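PDB 3L84: transketolase from Campylobacter jejuni, which belongs to the thiamine diphosphate-binding transketolase family and pairs two copies of its multidomain chain in the assembly. Local coordinates for residues 119-131 with 163-177. Sequence-based numbering, arbitrary orientation.
Sequences GVANAVGFAMAAK and ACSLAGLHKLDNFIL
Ala121 and Ala163 meet methyl to methyl where 119-131 and 163-169 run side by side, their axes 24° apart. Packing is tightest here: Ala163 CB lies 3.5 Å from Ala121 CA, closer than usual van der Waals contact. One turn on, Val124 fills the wedge between helix, loop and strand. With CG1 anti to the backbone N (chi1 167°), that methyl reaches Ala163 O and Leu172 CD1, while Val124 CG2 touches Phe175 CE2 at 3.7 Å. Leu172, whose N closes the Schellman motif by bonding to Ala167 O, lays CD1 against Met128 CG (3.7 Å); the bent selenomethionine chain of Met128 then sets CE over one face of His170, a CH-pi contact. Still buried, Asn174 ND2 donates a nearly straight bond (167°) to Ala127 O at 3.1 Å, while Asn174 OD1 is buried without a polar partner.

Toward solvent, Lys131, bent at chi2, slides past Asn174 in the opposite direction, and Lys131 NZ forms a salt bridge with Asp173 OD1 at 2.6 Å, on the syn side. An apolar core thus joins helix 118-137 to the helix and strand that end the beta-alpha-beta unit 146-181, with an ion pair fastening its partly exposed end.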
loop_
_atom_site.group_PDB
_atom_site.type_symbol
_atom_site.label_atom_id
_atom_site.label_comp_id
_atom_site.label_asym_id
_atom_site.label_seq_id
_atom_site.Cartn_x
_atom_site.Cartn_y
_atom_site.Cartn_z
ATOM N N GLY A 119 6.661 -11.569 -5.205
ATOM C CA GLY A 119 6.860 -12.892 -5.759
ATOM C C GLY A 119 6.700 -13.988 -4.711
ATOM O O GLY A 119 6.228 -15.080 -5.016
ATOM N N VAL A 120 7.114 -13.737 -3.474
ATOM C CA VAL A 120 6.922 -14.689 -2.398
ATOM C C VAL A 120 5.423 -14.939 -2.184
ATOM O O VAL A 120 4.991 -16.101 -2.096
ATOM C CB VAL A 120 7.575 -14.211 -1.076
ATOM C CG1 VAL A 120 7.236 -15.174 0.095
ATOM C CG2 VAL A 120 9.116 -14.103 -1.257
ATOM N N ALA A 121 4.623 -13.858 -2.126
ATOM C CA ALA A 121 3.186 -14.003 -1.975
ATOM C C ALA A 121 2.586 -14.670 -3.210
ATOM O O ALA A 121 1.648 -15.454 -3.100
ATOM C CB ALA A 121 2.532 -12.631 -1.693
ATOM N N ASN A 122 3.069 -14.335 -4.410
ATOM C CA ASN A 122 2.575 -14.996 -5.629
ATOM C C ASN A 122 2.845 -16.505 -5.551
ATOM O O ASN A 122 1.985 -17.316 -5.920
ATOM C CB ASN A 122 3.297 -14.500 -6.864
ATOM C CG ASN A 122 3.099 -13.018 -7.150
ATOM O OD1 ASN A 122 2.007 -12.425 -6.901
ATOM N ND2 ASN A 122 4.125 -12.430 -7.695
ATOM N N ALA A 123 4.025 -16.877 -5.065
ATOM C CA ALA A 123 4.349 -18.285 -4.999
ATOM C C ALA A 123 3.448 -19.024 -4.007
ATOM O O ALA A 123 2.998 -20.141 -4.271
ATOM C CB ALA A 123 5.809 -18.470 -4.640
ATOM N N VAL A 124 3.176 -18.400 -2.858
ATOM C CA VAL A 124 2.179 -18.949 -1.934
ATOM C C VAL A 124 0.850 -19.099 -2.644
ATOM O O VAL A 124 0.149 -20.106 -2.486
ATOM C CB VAL A 124 2.067 -18.085 -0.676
ATOM C CG1 VAL A 124 0.812 -18.466 0.155
ATOM C CG2 VAL A 124 3.347 -18.190 0.164
ATOM N N GLY A 125 0.479 -18.096 -3.461
ATOM C CA GLY A 125 -0.750 -18.203 -4.199
ATOM C C GLY A 125 -0.781 -19.348 -5.222
ATOM O O GLY A 125 -1.789 -20.032 -5.349
ATOM N N PHE A 126 0.317 -19.554 -5.935
ATOM C CA PHE A 126 0.388 -20.717 -6.839
ATOM C C PHE A 126 0.243 -22.018 -6.068
ATOM O O PHE A 126 -0.363 -22.935 -6.584
ATOM C CB PHE A 126 1.703 -20.714 -7.630
ATOM C CG PHE A 126 1.761 -19.746 -8.779
ATOM C CD1 PHE A 126 0.811 -19.719 -9.751
ATOM C CD2 PHE A 126 2.834 -18.877 -8.883
ATOM C CE1 PHE A 126 0.874 -18.814 -10.850
ATOM C CE2 PHE A 126 2.903 -17.964 -9.952
ATOM C CZ PHE A 126 1.936 -17.950 -10.939
ATOM N N ALA A 127 0.777 -22.099 -4.857
ATOM C CA ALA A 127 0.706 -23.298 -4.033
ATOM C C ALA A 127 -0.755 -23.505 -3.531
ATOM O O ALA A 127 -1.253 -24.637 -3.540
ATOM C CB ALA A 127 1.698 -23.221 -2.906
HETATM N N MSE A 128 -1.427 -22.417 -3.146
HETATM C CA MSE A 128 -2.846 -22.533 -2.760
HETATM C C MSE A 128 -3.696 -22.924 -3.956
HETATM O O MSE A 128 -4.614 -23.749 -3.856
HETATM C CB MSE A 128 -3.341 -21.220 -2.195
HETATM C CG MSE A 128 -2.744 -20.876 -0.829
HETATM SE SE MSE A 128 -3.399 -19.299 0.032
HETATM C CE MSE A 128 -5.195 -19.918 0.442
ATOM N N ALA A 129 -3.448 -22.274 -5.090
ATOM C CA ALA A 129 -4.157 -22.578 -6.342
ATOM C C ALA A 129 -3.979 -24.043 -6.722
ATOM O O ALA A 129 -4.932 -24.718 -7.059
ATOM C CB ALA A 129 -3.707 -21.664 -7.475
ATOM N N ALA A 130 -2.772 -24.562 -6.566
ATOM C CA ALA A 130 -2.494 -25.954 -6.872
ATOM C C ALA A 130 -3.258 -26.870 -5.903
ATOM O O ALA A 130 -3.789 -27.899 -6.320
ATOM C CB ALA A 130 -1.002 -26.215 -6.762
ATOM N N LYS A 131 -3.297 -26.528 -4.613
ATOM C CA LYS A 131 -4.121 -27.310 -3.707
ATOM C C LYS A 131 -5.597 -27.323 -4.089
ATOM O O LYS A 131 -6.254 -28.383 -3.998
ATOM C CB LYS A 131 -3.954 -26.841 -2.262
ATOM C CG LYS A 131 -2.601 -27.178 -1.657
ATOM C CD LYS A 131 -2.280 -28.657 -1.567
ATOM C CE LYS A 131 -0.975 -28.924 -0.809
ATOM N NZ LYS A 131 -0.732 -30.374 -0.602
ATOM N N ALA A 163 1.942 -13.628 3.580
ATOM C CA ALA A 163 1.716 -14.796 2.733
ATOM C C ALA A 163 2.218 -16.089 3.357
ATOM O O ALA A 163 1.577 -17.136 3.268
ATOM C CB ALA A 163 2.387 -14.586 1.367
ATOM N N CYS A 164 3.372 -16.008 3.991
ATOM C CA CYS A 164 3.937 -17.196 4.618
ATOM C C CYS A 164 3.093 -17.634 5.831
ATOM O O CYS A 164 3.018 -18.824 6.139
ATOM C CB CYS A 164 5.373 -16.961 4.993
ATOM S SG CYS A 164 6.461 -16.873 3.519
ATOM N N SER A 165 2.427 -16.693 6.487
ATOM C CA SER A 165 1.478 -17.027 7.530
ATOM C C SER A 165 0.414 -17.957 6.959
ATOM O O SER A 165 0.136 -19.020 7.513
ATOM C CB SER A 165 0.834 -15.753 8.088
ATOM O OG SER A 165 0.133 -16.043 9.309
ATOM N N LEU A 166 -0.182 -17.575 5.830
ATOM C CA LEU A 166 -1.169 -18.411 5.187
ATOM C C LEU A 166 -0.591 -19.755 4.687
ATOM O O LEU A 166 -1.286 -20.784 4.718
ATOM C CB LEU A 166 -1.813 -17.656 4.000
ATOM C CG LEU A 166 -2.888 -16.640 4.369
ATOM C CD1 LEU A 166 -3.190 -15.735 3.216
ATOM C CD2 LEU A 166 -4.157 -17.376 4.782
ATOM N N ALA A 167 0.666 -19.761 4.226
ATOM C CA ALA A 167 1.255 -21.005 3.747
ATOM C C ALA A 167 1.337 -22.024 4.859
ATOM O O ALA A 167 1.103 -23.208 4.620
ATOM C CB ALA A 167 2.655 -20.758 3.163
ATOM N N GLY A 168 1.700 -21.588 6.059
ATOM C CA GLY A 168 1.797 -22.525 7.180
ATOM C C GLY A 168 0.420 -23.009 7.596
ATOM O O GLY A 168 0.212 -24.196 7.837
ATOM N N LEU A 169 -0.550 -22.104 7.661
ATOM C CA LEU A 169 -1.923 -22.456 8.028
ATOM C C LEU A 169 -2.508 -23.514 7.098
ATOM O O LEU A 169 -3.145 -24.479 7.538
ATOM C CB LEU A 169 -2.825 -21.214 7.998
ATOM C CG LEU A 169 -4.307 -21.456 8.311
ATOM C CD1 LEU A 169 -4.537 -21.937 9.789
ATOM C CD2 LEU A 169 -5.051 -20.175 8.052
ATOM N N HIS A 170 -2.279 -23.354 5.800
ATOM C CA HIS A 170 -2.835 -24.252 4.810
ATOM C C HIS A 170 -1.951 -25.440 4.489
ATOM O O HIS A 170 -2.282 -26.201 3.569
ATOM C CB HIS A 170 -3.272 -23.466 3.573
ATOM C CG HIS A 170 -4.451 -22.609 3.856
ATOM N ND1 HIS A 170 -5.719 -23.132 3.972
ATOM C CD2 HIS A 170 -4.553 -21.294 4.161
ATOM C CE1 HIS A 170 -6.559 -22.158 4.297
ATOM N NE2 HIS A 170 -5.876 -21.035 4.393
ATOM N N LYS A 171 -0.877 -25.600 5.251
ATOM C CA LYS A 171 -0.031 -26.792 5.168
ATOM C C LYS A 171 0.371 -27.008 3.721
ATOM O O LYS A 171 0.176 -28.077 3.119
ATOM C CB LYS A 171 -0.764 -28.007 5.733
ATOM C CG LYS A 171 -1.096 -27.863 7.211
ATOM C CD LYS A 171 -1.841 -29.116 7.721
ATOM C CE LYS A 171 -1.859 -29.207 9.257
ATOM N NZ LYS A 171 -2.060 -27.937 9.974
ATOM N N LEU A 172 0.966 -25.968 3.149
ATOM C CA LEU A 172 1.342 -25.997 1.730
ATOM C C LEU A 172 2.661 -26.752 1.518
ATOM O O LEU A 172 3.738 -26.153 1.300
ATOM C CB LEU A 172 1.434 -24.591 1.158
ATOM C CG LEU A 172 0.147 -23.768 1.215
ATOM C CD1 LEU A 172 0.330 -22.382 0.574
ATOM C CD2 LEU A 172 -1.042 -24.510 0.544
ATOM N N ASP A 173 2.548 -28.078 1.516
ATOM C CA ASP A 173 3.681 -28.977 1.375
ATOM C C ASP A 173 4.078 -29.240 -0.074
ATOM O O ASP A 173 4.759 -30.200 -0.410
ATOM C CB ASP A 173 3.390 -30.297 2.108
ATOM C CG ASP A 173 2.189 -31.032 1.540
ATOM O OD1 ASP A 173 1.614 -30.636 0.503
ATOM O OD2 ASP A 173 1.842 -32.100 2.113
ATOM N N ASN A 174 3.625 -28.331 -0.924
ATOM C CA ASN A 174 4.043 -28.200 -2.307
ATOM C C ASN A 174 4.899 -26.968 -2.558
ATOM O O ASN A 174 5.314 -26.726 -3.691
ATOM C CB ASN A 174 2.816 -28.219 -3.236
ATOM C CG ASN A 174 1.783 -27.142 -2.921
ATOM O OD1 ASN A 174 1.868 -26.445 -1.915
ATOM N ND2 ASN A 174 0.759 -27.038 -3.795
ATOM N N PHE A 175 5.192 -26.212 -1.512
ATOM C CA PHE A 175 5.876 -24.916 -1.624
ATOM C C PHE A 175 7.286 -25.001 -1.057
ATOM O O PHE A 175 7.478 -25.360 0.111
ATOM C CB PHE A 175 5.071 -23.870 -0.843
ATOM C CG PHE A 175 5.657 -22.484 -0.797
ATOM C CD1 PHE A 175 6.184 -21.895 -1.932
ATOM C CD2 PHE A 175 5.698 -21.791 0.373
ATOM C CE1 PHE A 175 6.698 -20.595 -1.890
ATOM C CE2 PHE A 175 6.202 -20.495 0.417
ATOM C CZ PHE A 175 6.695 -19.895 -0.712
ATOM N N ILE A 176 8.261 -24.608 -1.864
ATOM C CA ILE A 176 9.671 -24.609 -1.518
ATOM C C ILE A 176 10.235 -23.222 -1.799
ATOM O O ILE A 176 10.292 -22.791 -2.933
ATOM C CB ILE A 176 10.438 -25.714 -2.273
ATOM C CG1 ILE A 176 9.882 -27.091 -1.944
ATOM C CG2 ILE A 176 11.912 -25.643 -1.933
ATOM C CD1 ILE A 176 10.436 -28.247 -2.787
ATOM N N LEU A 177 10.596 -22.520 -0.740
ATOM C CA LEU A 177 11.109 -21.168 -0.773
ATOM C C LEU A 177 12.611 -21.230 -0.541
ATOM O O LEU A 177 13.072 -21.771 0.465
ATOM C CB LEU A 177 10.428 -20.340 0.315
ATOM C CG LEU A 177 10.770 -18.873 0.407
ATOM C CD1 LEU A 177 10.467 -18.134 -0.868
ATOM C CD2 LEU A 177 10.002 -18.228 1.593
#